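Poly-gamma-glutamate hydrolase (Bacillus phage phiNIT1, PDB 3A9L) hydrolyses the gamma-glutamyl linkages of bacterial poly-gamma-glutamate as a zinc-dependent phage peptidase. Local coordinates at residues L164-Q176 / N187-I199. Sequence-based numbering, arbitrary orientation.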
ATOM      1  N   LEU A 164       5.193 -14.959  14.121  1.00 17.19           N
ATOM      2  CA  LEU A 164       6.150 -15.972  13.679  1.00 17.06           C
ATOM      3  C   LEU A 164       7.560 -15.416  13.662  1.00 16.86           C
ATOM      4  O   LEU A 164       7.812 -14.389  13.083  1.00 16.71           O
ATOM      5  CB  LEU A 164       5.820 -16.546  12.286  1.00 17.70           C
ATOM      6  CG  LEU A 164       4.559 -17.410  12.092  1.00 18.65           C
ATOM      7  CD1 LEU A 164       3.291 -16.588  12.221  1.00 16.72           C
ATOM      8  CD2 LEU A 164       4.590 -18.093  10.714  1.00 19.51           C
ATOM      9  N   GLU A 165       8.490 -16.107  14.292  1.00 17.48           N
ATOM     10  CA  GLU A 165       9.874 -15.636  14.269  1.00 18.57           C
ATOM     11  C   GLU A 165      10.673 -16.714  13.554  1.00 19.52           C
ATOM     12  O   GLU A 165      10.837 -17.820  14.087  1.00 18.37           O
ATOM     13  CB  GLU A 165      10.360 -15.371  15.702  1.00 18.44           C
ATOM     14  CG  GLU A 165       9.844 -14.028  16.342  1.00 18.82           C
ATOM     15  CD  GLU A 165      10.826 -12.867  16.242  1.00 18.87           C
ATOM     16  OE1 GLU A 165      11.906 -13.034  15.683  1.00 21.83           O
ATOM     17  OE2 GLU A 165      10.508 -11.761  16.703  1.00 22.94           O
ATOM     18  N   ILE A 166      11.129 -16.394  12.329  1.00 19.98           N
ATOM     19  CA  ILE A 166      11.713 -17.370  11.444  1.00 20.18           C
ATOM     20  C   ILE A 166      13.237 -17.222  11.391  1.00 20.60           C
ATOM     21  O   ILE A 166      13.757 -16.140  11.127  1.00 20.70           O
ATOM     22  CB  ILE A 166      11.093 -17.239  10.019  1.00 20.13           C
ATOM     23  CG1 ILE A 166       9.584 -16.930  10.127  1.00 20.14           C
ATOM     24  CG2 ILE A 166      11.312 -18.505   9.217  1.00 19.06           C
ATOM     25  CD1 ILE A 166       8.940 -16.811   8.770  1.00 25.42           C
ATOM     26  N   SER A 167      13.935 -18.319  11.638  1.00 21.27           N
ATOM     27  CA  SER A 167      15.399 -18.306  11.749  1.00 22.07           C
ATOM     28  C   SER A 167      16.032 -17.971  10.400  1.00 22.44           C
ATOM     29  O   SER A 167      15.437 -18.228   9.350  1.00 21.98           O
ATOM     30  CB  SER A 167      15.920 -19.660  12.225  1.00 21.84           C
ATOM     31  OG  SER A 167      15.802 -20.615  11.182  1.00 22.46           O
ATOM     32  N   SER A 168      17.233 -17.406  10.452  1.00 22.83           N
ATOM     33  CA  SER A 168      17.930 -16.958   9.264  1.00 24.10           C
ATOM     34  C   SER A 168      18.232 -18.130   8.338  1.00 23.84           C
ATOM     35  O   SER A 168      18.217 -17.958   7.114  1.00 24.18           O
ATOM     36  CB  SER A 168      19.217 -16.191   9.614  1.00 25.01           C
ATOM     37  OG  SER A 168      20.053 -16.938  10.482  1.00 26.26           O
ATOM     38  N   ALA A 169      18.509 -19.301   8.917  1.00 23.82           N
ATOM     39  CA  ALA A 169      18.715 -20.530   8.143  1.00 24.25           C
ATOM     40  C   ALA A 169      17.461 -20.877   7.362  1.00 25.01           C
ATOM     41  O   ALA A 169      17.526 -21.309   6.190  1.00 25.22           O
ATOM     42  CB  ALA A 169      19.064 -21.668   9.044  1.00 24.50           C
ATOM     43  N   GLN A 170      16.309 -20.701   8.010  1.00 25.35           N
ATOM     44  CA  GLN A 170      15.061 -21.150   7.409  1.00 24.66           C
ATOM     45  C   GLN A 170      14.676 -20.271   6.223  1.00 25.33           C
ATOM     46  O   GLN A 170      14.242 -20.776   5.158  1.00 26.03           O
ATOM     47  CB  GLN A 170      13.923 -21.205   8.436  1.00 24.30           C
ATOM     48  CG  GLN A 170      12.532 -21.467   7.781  1.00 22.80           C
ATOM     49  CD  GLN A 170      12.414 -22.826   7.114  1.00 21.97           C
ATOM     50  OE1 GLN A 170      12.097 -23.820   7.760  1.00 21.69           O
ATOM     51  NE2 GLN A 170      12.635 -22.872   5.813  1.00 23.43           N
ATOM     52  N   ARG A 171      14.793 -18.961   6.439  1.00 25.00           N
ATOM     53  CA  ARG A 171      14.582 -17.946   5.417  1.00 24.45           C
ATOM     54  C   ARG A 171      15.585 -18.055   4.255  1.00 25.15           C
ATOM     55  O   ARG A 171      15.206 -17.820   3.108  1.00 25.85           O
ATOM     56  CB  ARG A 171      14.608 -16.554   6.039  1.00 24.77           C
ATOM     57  CG  ARG A 171      13.586 -16.359   7.155  1.00 24.66           C
ATOM     58  CD  ARG A 171      13.665 -14.965   7.793  1.00 23.40           C
ATOM     59  NE  ARG A 171      14.717 -14.850   8.786  1.00 22.10           N
ATOM     60  CZ  ARG A 171      15.715 -13.964   8.728  1.00 24.45           C
ATOM     61  NH1 ARG A 171      15.804 -13.066   7.728  1.00 22.93           N
ATOM     62  NH2 ARG A 171      16.615 -13.950   9.689  1.00 20.92           N
ATOM     63  N   ARG A 172      16.835 -18.442   4.529  1.00 24.39           N
ATOM     64  CA  ARG A 172      17.761 -18.742   3.447  1.00 25.06           C
ATOM     65  C   ARG A 172      17.282 -19.940   2.624  1.00 24.81           C
ATOM     66  O   ARG A 172      17.482 -19.947   1.419  1.00 24.28           O
ATOM     67  CB  ARG A 172      19.228 -18.922   3.906  1.00 25.36           C
ATOM     68  CG  ARG A 172      20.030 -17.629   3.972  1.00 26.44           C
ATOM     69  CD  ARG A 172      21.492 -17.873   4.293  1.00 26.76           C
ATOM     70  NE  ARG A 172      22.022 -17.048   5.387  1.00 29.43           N
ATOM     71  CZ  ARG A 172      22.486 -15.798   5.296  1.00 30.67           C
ATOM     72  NH1 ARG A 172      22.483 -15.118   4.147  1.00 31.23           N
ATOM     73  NH2 ARG A 172      22.949 -15.209   6.387  1.00 30.53           N
ATOM     74  N   ALA A 173      16.585 -20.895   3.260  1.00 24.58           N
ATOM     75  CA  ALA A 173      16.086 -22.072   2.561  1.00 24.47           C
ATOM     76  C   ALA A 173      14.802 -21.810   1.746  1.00 24.45           C
ATOM     77  O   ALA A 173      14.437 -22.624   0.918  1.00 23.61           O
ATOM     78  CB  ALA A 173      15.927 -23.282   3.522  1.00 25.11           C
ATOM     79  N   PHE A 174      14.131 -20.676   1.981  1.00 24.37           N
ATOM     80  CA  PHE A 174      13.079 -20.173   1.050  1.00 24.59           C
ATOM     81  C   PHE A 174      13.607 -19.871  -0.384  1.00 24.48           C
ATOM     82  O   PHE A 174      12.812 -19.805  -1.330  1.00 23.73           O
ATOM     83  CB  PHE A 174      12.455 -18.840   1.536  1.00 24.57           C
ATOM     84  CG  PHE A 174      11.636 -18.911   2.828  1.00 24.47           C
ATOM     85  CD1 PHE A 174      11.084 -20.093   3.307  1.00 24.88           C
ATOM     86  CD2 PHE A 174      11.403 -17.732   3.550  1.00 24.47           C
ATOM     87  CE1 PHE A 174      10.323 -20.113   4.488  1.00 25.35           C
ATOM     88  CE2 PHE A 174      10.643 -17.745   4.742  1.00 24.93           C
ATOM     89  CZ  PHE A 174      10.109 -18.931   5.216  1.00 21.71           C
ATOM     90  N   PHE A 175      14.907 -19.625  -0.546  1.00 23.42           N
ATOM     91  CA  PHE A 175      15.414 -19.109  -1.839  1.00 24.85           C
ATOM     92  C   PHE A 175      16.340 -20.085  -2.538  1.00 24.36           C
ATOM     93  O   PHE A 175      17.091 -20.796  -1.903  1.00 25.00           O
ATOM     94  CB  PHE A 175      16.108 -17.734  -1.695  1.00 23.92           C
ATOM     95  CG  PHE A 175      15.246 -16.686  -1.055  1.00 26.16           C
ATOM     96  CD1 PHE A 175      14.185 -16.114  -1.747  1.00 27.45           C
ATOM     97  CD2 PHE A 175      15.481 -16.291   0.254  1.00 26.85           C
ATOM     98  CE1 PHE A 175      13.366 -15.153  -1.143  1.00 30.02           C
ATOM     99  CE2 PHE A 175      14.669 -15.326   0.868  1.00 29.26           C
ATOM    100  CZ  PHE A 175      13.611 -14.758   0.168  1.00 27.38           C
ATOM    101  N   GLN A 176      16.256 -20.097  -3.858  1.00 25.58           N
ATOM    102  CA  GLN A 176      17.074 -20.923  -4.732  1.00 25.39           C
ATOM    103  C   GLN A 176      18.556 -20.728  -4.482  1.00 26.65           C
ATOM    104  O   GLN A 176      19.024 -19.578  -4.475  1.00 26.72           O
ATOM    105  CB  GLN A 176      16.714 -20.553  -6.184  1.00 26.17           C
ATOM    106  CG  GLN A 176      15.324 -21.015  -6.569  1.00 24.04           C
ATOM    107  CD  GLN A 176      15.305 -22.474  -6.824  1.00 25.48           C
ATOM    108  OE1 GLN A 176      16.231 -22.999  -7.444  1.00 28.63           O
ATOM    109  NE2 GLN A 176      14.306 -23.166  -6.302  1.00 27.53           N
ATOM    110  N   ASN A 187      13.507 -15.848  -6.678  1.00 29.31           N
ATOM    111  CA  ASN A 187      13.776 -17.232  -7.038  1.00 28.85           C
ATOM    112  C   ASN A 187      13.629 -18.110  -5.794  1.00 28.66           C
ATOM    113  O   ASN A 187      14.591 -18.311  -5.045  1.00 28.47           O
ATOM    114  CB  ASN A 187      15.202 -17.371  -7.634  1.00 28.73           C
ATOM    115  CG  ASN A 187      15.445 -16.444  -8.827  1.00 29.58           C
ATOM    116  OD1 ASN A 187      14.543 -16.189  -9.611  1.00 26.36           O
ATOM    117  ND2 ASN A 187      16.675 -15.918  -8.944  1.00 27.33           N
ATOM    118  N   VAL A 188      12.420 -18.632  -5.587  1.00 27.43           N
ATOM    119  CA  VAL A 188      12.062 -19.237  -4.314  1.00 27.47           C
ATOM    120  C   VAL A 188      11.945 -20.750  -4.457  1.00 27.94           C
ATOM    121  O   VAL A 188      11.782 -21.273  -5.566  1.00 28.25           O
ATOM    122  CB  VAL A 188      10.792 -18.573  -3.736  1.00 27.65           C
ATOM    123  CG1 VAL A 188      11.006 -17.042  -3.664  1.00 25.39           C
ATOM    124  CG2 VAL A 188       9.576 -18.893  -4.593  1.00 26.98           C
ATOM    125  N   THR A 189      12.073 -21.456  -3.346  1.00 27.47           N
ATOM    126  CA  THR A 189      12.162 -22.911  -3.370  1.00 26.43           C
ATOM    127  C   THR A 189      10.806 -23.502  -3.050  1.00 26.78           C
ATOM    128  O   THR A 189       9.852 -22.781  -2.732  1.00 27.15           O
ATOM    129  CB  THR A 189      13.104 -23.437  -2.283  1.00 26.56           C
ATOM    130  OG1 THR A 189      12.570 -23.054  -1.002  1.00 24.98           O
ATOM    131  CG2 THR A 189      14.509 -22.904  -2.447  1.00 25.93           C
ATOM    132  N   GLN A 190      10.737 -24.822  -3.098  1.00 26.27           N
ATOM    133  CA  GLN A 190       9.510 -25.545  -2.758  1.00 26.39           C
ATOM    134  C   GLN A 190       9.166 -25.349  -1.283  1.00 26.08           C
ATOM    135  O   GLN A 190       8.009 -25.151  -0.964  1.00 26.09           O
ATOM    136  CB  GLN A 190       9.653 -27.020  -3.087  1.00 26.39           C
ATOM    137  CG  GLN A 190       9.025 -27.991  -2.108  1.00 26.05           C
ATOM    138  CD  GLN A 190       9.338 -29.409  -2.527  1.00 28.31           C
ATOM    139  OE1 GLN A 190      10.280 -30.015  -2.026  1.00 22.60           O
ATOM    140  NE2 GLN A 190       8.600 -29.919  -3.525  1.00 29.96           N
ATOM    141  N   GLU A 191      10.180 -25.340  -0.418  1.00 26.07           N
ATOM    142  CA  GLU A 191       9.974 -25.074   1.016  1.00 26.13           C
ATOM    143  C   GLU A 191       9.287 -23.733   1.235  1.00 25.01           C
ATOM    144  O   GLU A 191       8.346 -23.664   2.008  1.00 23.81           O
ATOM    145  CB  GLU A 191      11.278 -25.151   1.817  1.00 26.62           C
ATOM    146  CG  GLU A 191      11.071 -25.241   3.354  1.00 28.80           C
ATOM    147  CD  GLU A 191      12.135 -26.063   4.061  1.00 32.97           C
ATOM    148  OE1 GLU A 191      12.311 -27.254   3.718  1.00 34.06           O
ATOM    149  OE2 GLU A 191      12.800 -25.533   4.973  1.00 35.74           O
ATOM    150  N   PHE A 192       9.738 -22.691   0.528  1.00 24.46           N
ATOM    151  CA  PHE A 192       9.015 -21.404   0.535  1.00 23.95           C
ATOM    152  C   PHE A 192       7.528 -21.571   0.290  1.00 22.80           C
ATOM    153  O   PHE A 192       6.702 -21.131   1.104  1.00 24.32           O
ATOM    154  CB  PHE A 192       9.603 -20.366  -0.452  1.00 22.84           C
ATOM    155  CG  PHE A 192       8.823 -19.076  -0.493  1.00 23.48           C
ATOM    156  CD1 PHE A 192       9.034 -18.081   0.457  1.00 21.35           C
ATOM    157  CD2 PHE A 192       7.853 -18.867  -1.479  1.00 24.44           C
ATOM    158  CE1 PHE A 192       8.298 -16.884   0.428  1.00 23.56           C
ATOM    159  CE2 PHE A 192       7.099 -17.693  -1.520  1.00 24.35           C
ATOM    160  CZ  PHE A 192       7.318 -16.686  -0.581  1.00 24.51           C
ATOM    161  N   LEU A 193       7.183 -22.200  -0.831  1.00 23.28           N
ATOM    162  CA  LEU A 193       5.768 -22.422  -1.224  1.00 21.38           C
ATOM    163  C   LEU A 193       4.949 -23.196  -0.175  1.00 22.08           C
ATOM    164  O   LEU A 193       3.829 -22.796   0.189  1.00 21.10           O
ATOM    165  CB  LEU A 193       5.693 -23.096  -2.593  1.00 20.68           C
ATOM    166  CG  LEU A 193       6.434 -22.419  -3.780  1.00 18.12           C
ATOM    167  CD1 LEU A 193       6.363 -23.236  -5.044  1.00 19.25           C
ATOM    168  CD2 LEU A 193       5.908 -21.008  -4.065  1.00 18.07           C
ATOM    169  N   ASP A 194       5.505 -24.310   0.293  1.00 22.67           N
ATOM    170  CA  ASP A 194       4.899 -25.092   1.386  1.00 22.48           C
ATOM    171  C   ASP A 194       4.679 -24.269   2.672  1.00 22.02           C
ATOM    172  O   ASP A 194       3.663 -24.429   3.384  1.00 21.35           O
ATOM    173  CB  ASP A 194       5.767 -26.319   1.674  1.00 23.28           C
ATOM    174  CG  ASP A 194       5.777 -27.337   0.526  1.00 24.19           C
ATOM    175  OD1 ASP A 194       4.883 -27.305  -0.330  1.00 27.42           O
ATOM    176  OD2 ASP A 194       6.673 -28.211   0.498  1.00 27.13           O
ATOM    177  N   TYR A 195       5.638 -23.400   2.992  1.00 22.02           N
ATOM    178  CA  TYR A 195       5.544 -22.583   4.200  1.00 21.07           C
ATOM    179  C   TYR A 195       4.322 -21.679   4.026  1.00 20.65           C
ATOM    180  O   TYR A 195       3.388 -21.717   4.833  1.00 19.99           O
ATOM    181  CB  TYR A 195       6.839 -21.773   4.400  1.00 21.33           C
ATOM    182  CG  TYR A 195       7.085 -21.270   5.816  1.00 20.31           C
ATOM    183  CD1 TYR A 195       6.341 -20.209   6.337  1.00 21.58           C
ATOM    184  CD2 TYR A 195       8.070 -21.827   6.602  1.00 20.61           C
ATOM    185  CE1 TYR A 195       6.552 -19.742   7.611  1.00 23.41           C
ATOM    186  CE2 TYR A 195       8.305 -21.354   7.896  1.00 21.81           C
ATOM    187  CZ  TYR A 195       7.541 -20.313   8.388  1.00 22.61           C
ATOM    188  OH  TYR A 195       7.750 -19.819   9.651  1.00 23.39           O
ATOM    189  N   ALA A 196       4.297 -20.920   2.933  1.00 20.37           N
ATOM    190  CA  ALA A 196       3.209 -20.013   2.695  1.00 20.31           C
ATOM    191  C   ALA A 196       1.820 -20.713   2.633  1.00 20.31           C
ATOM    192  O   ALA A 196       0.841 -20.198   3.191  1.00 20.59           O
ATOM    193  CB  ALA A 196       3.486 -19.155   1.477  1.00 21.39           C
ATOM    194  N   GLU A 197       1.758 -21.912   2.047  1.00 21.47           N
ATOM    195  CA  GLU A 197       0.522 -22.722   1.996  1.00 21.66           C
ATOM    196  C   GLU A 197       0.088 -23.179   3.390  1.00 21.72           C
ATOM    197  O   GLU A 197      -1.097 -23.171   3.715  1.00 19.89           O
ATOM    198  CB  GLU A 197       0.705 -23.929   1.082  1.00 21.53           C
ATOM    199  CG  GLU A 197      -0.399 -25.017   1.195  1.00 25.35           C
ATOM    200  CD  GLU A 197      -1.713 -24.629   0.485  1.00 26.37           C
ATOM    201  OE1 GLU A 197      -1.729 -23.632  -0.267  1.00 25.59           O
ATOM    202  OE2 GLU A 197      -2.741 -25.299   0.705  1.00 27.62           O
ATOM    203  N   ALA A 198       1.056 -23.569   4.215  1.00 21.55           N
ATOM    204  CA  ALA A 198       0.763 -23.898   5.624  1.00 22.49           C
ATOM    205  C   ALA A 198       0.012 -22.783   6.351  1.00 22.72           C
ATOM    206  O   ALA A 198      -0.908 -23.045   7.095  1.00 23.30           O
ATOM    207  CB  ALA A 198       2.031 -24.249   6.370  1.00 21.50           C
ATOM    208  N   ILE A 199       0.412 -21.543   6.120  1.00 23.31           N
ATOM    209  CA  ILE A 199      -0.218 -20.403   6.748  1.00 23.50           C
ATOM    210  C   ILE A 199      -1.654 -20.236   6.224  1.00 23.48           C
ATOM    211  O   ILE A 199      -2.605 -19.982   7.001  1.00 20.97           O
ATOM    212  CB  ILE A 199       0.608 -19.121   6.494  1.00 24.53           C
ATOM    213  CG1 ILE A 199       2.093 -19.340   6.866  1.00 25.46           C
ATOM    214  CG2 ILE A 199      -0.038 -17.925   7.202  1.00 24.53           C
ATOM    215  CD1 ILE A 199       2.335 -19.959   8.238  1.00 31.09           C
TER
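Phe-174 is the bump of this contact, wedged between Phe-192 and Tyr-195 of the helix that begins at 190. Its CG atom meets CD1 of Phe-192 at 3.6 Å, where the edge of the Phe-192 ring points at the Phe-174 face. At its far end the order is reversed: Phe-174 turns its own edge to the face of Tyr-195, with CZ over the ring centre and planes 75° apart. Two T-shaped stacks thus share one ring. Phe-192 and Tyr-195, one turn apart, both leave the helix with CG anti to the backbone N (chi1 177° for Phe-192), and Phe-174 fills the hollow between them.

Beyond Phe-174, the Tyr-195 ring fits against the strand: CD2 of Leu-164 lies at its edge, and CD1 of Ile-166 comes within 3.4 Å of its OH, which is hydrogen-bonded to Thr-113. Leu-164 also meets Ile-199 tip to tip, CD2 to CD1.

At the other end the chains pair backbone to backbone in a single bridge, Phe-175 with Val-188. Gln-176 N donates almost straight (172°) to Asn-187 O at 2.7 Å, and Thr-189 N donates to Phe-174 O. Thr-189 OG1 has two roles: it donates a hydrogen bond to Ala-173 O at 2.7 Å, on an in-plane lone pair, and as N-cap accepts from Phe-192 N. Nearby, Gln-170 NE2 reaches the anti lone pair of Glu-191 OE2 at 2.8 Å; the same oxygen forms a salt bridge with Lys-111.

The axes of helix 168-173 and helix 190-199 come within 9.6 Å, and helix 190-199 runs nearly antiparallel to strand 164-167, against Leu-164 and Ile-166. The Ile-166 side chain lies about 6 Å from that of the zinc ligand His-103. Chemically, the aromatic cluster probably sets how the surfaces fit, and the directional bonds at and just before the helix start are consistent with fixing the register.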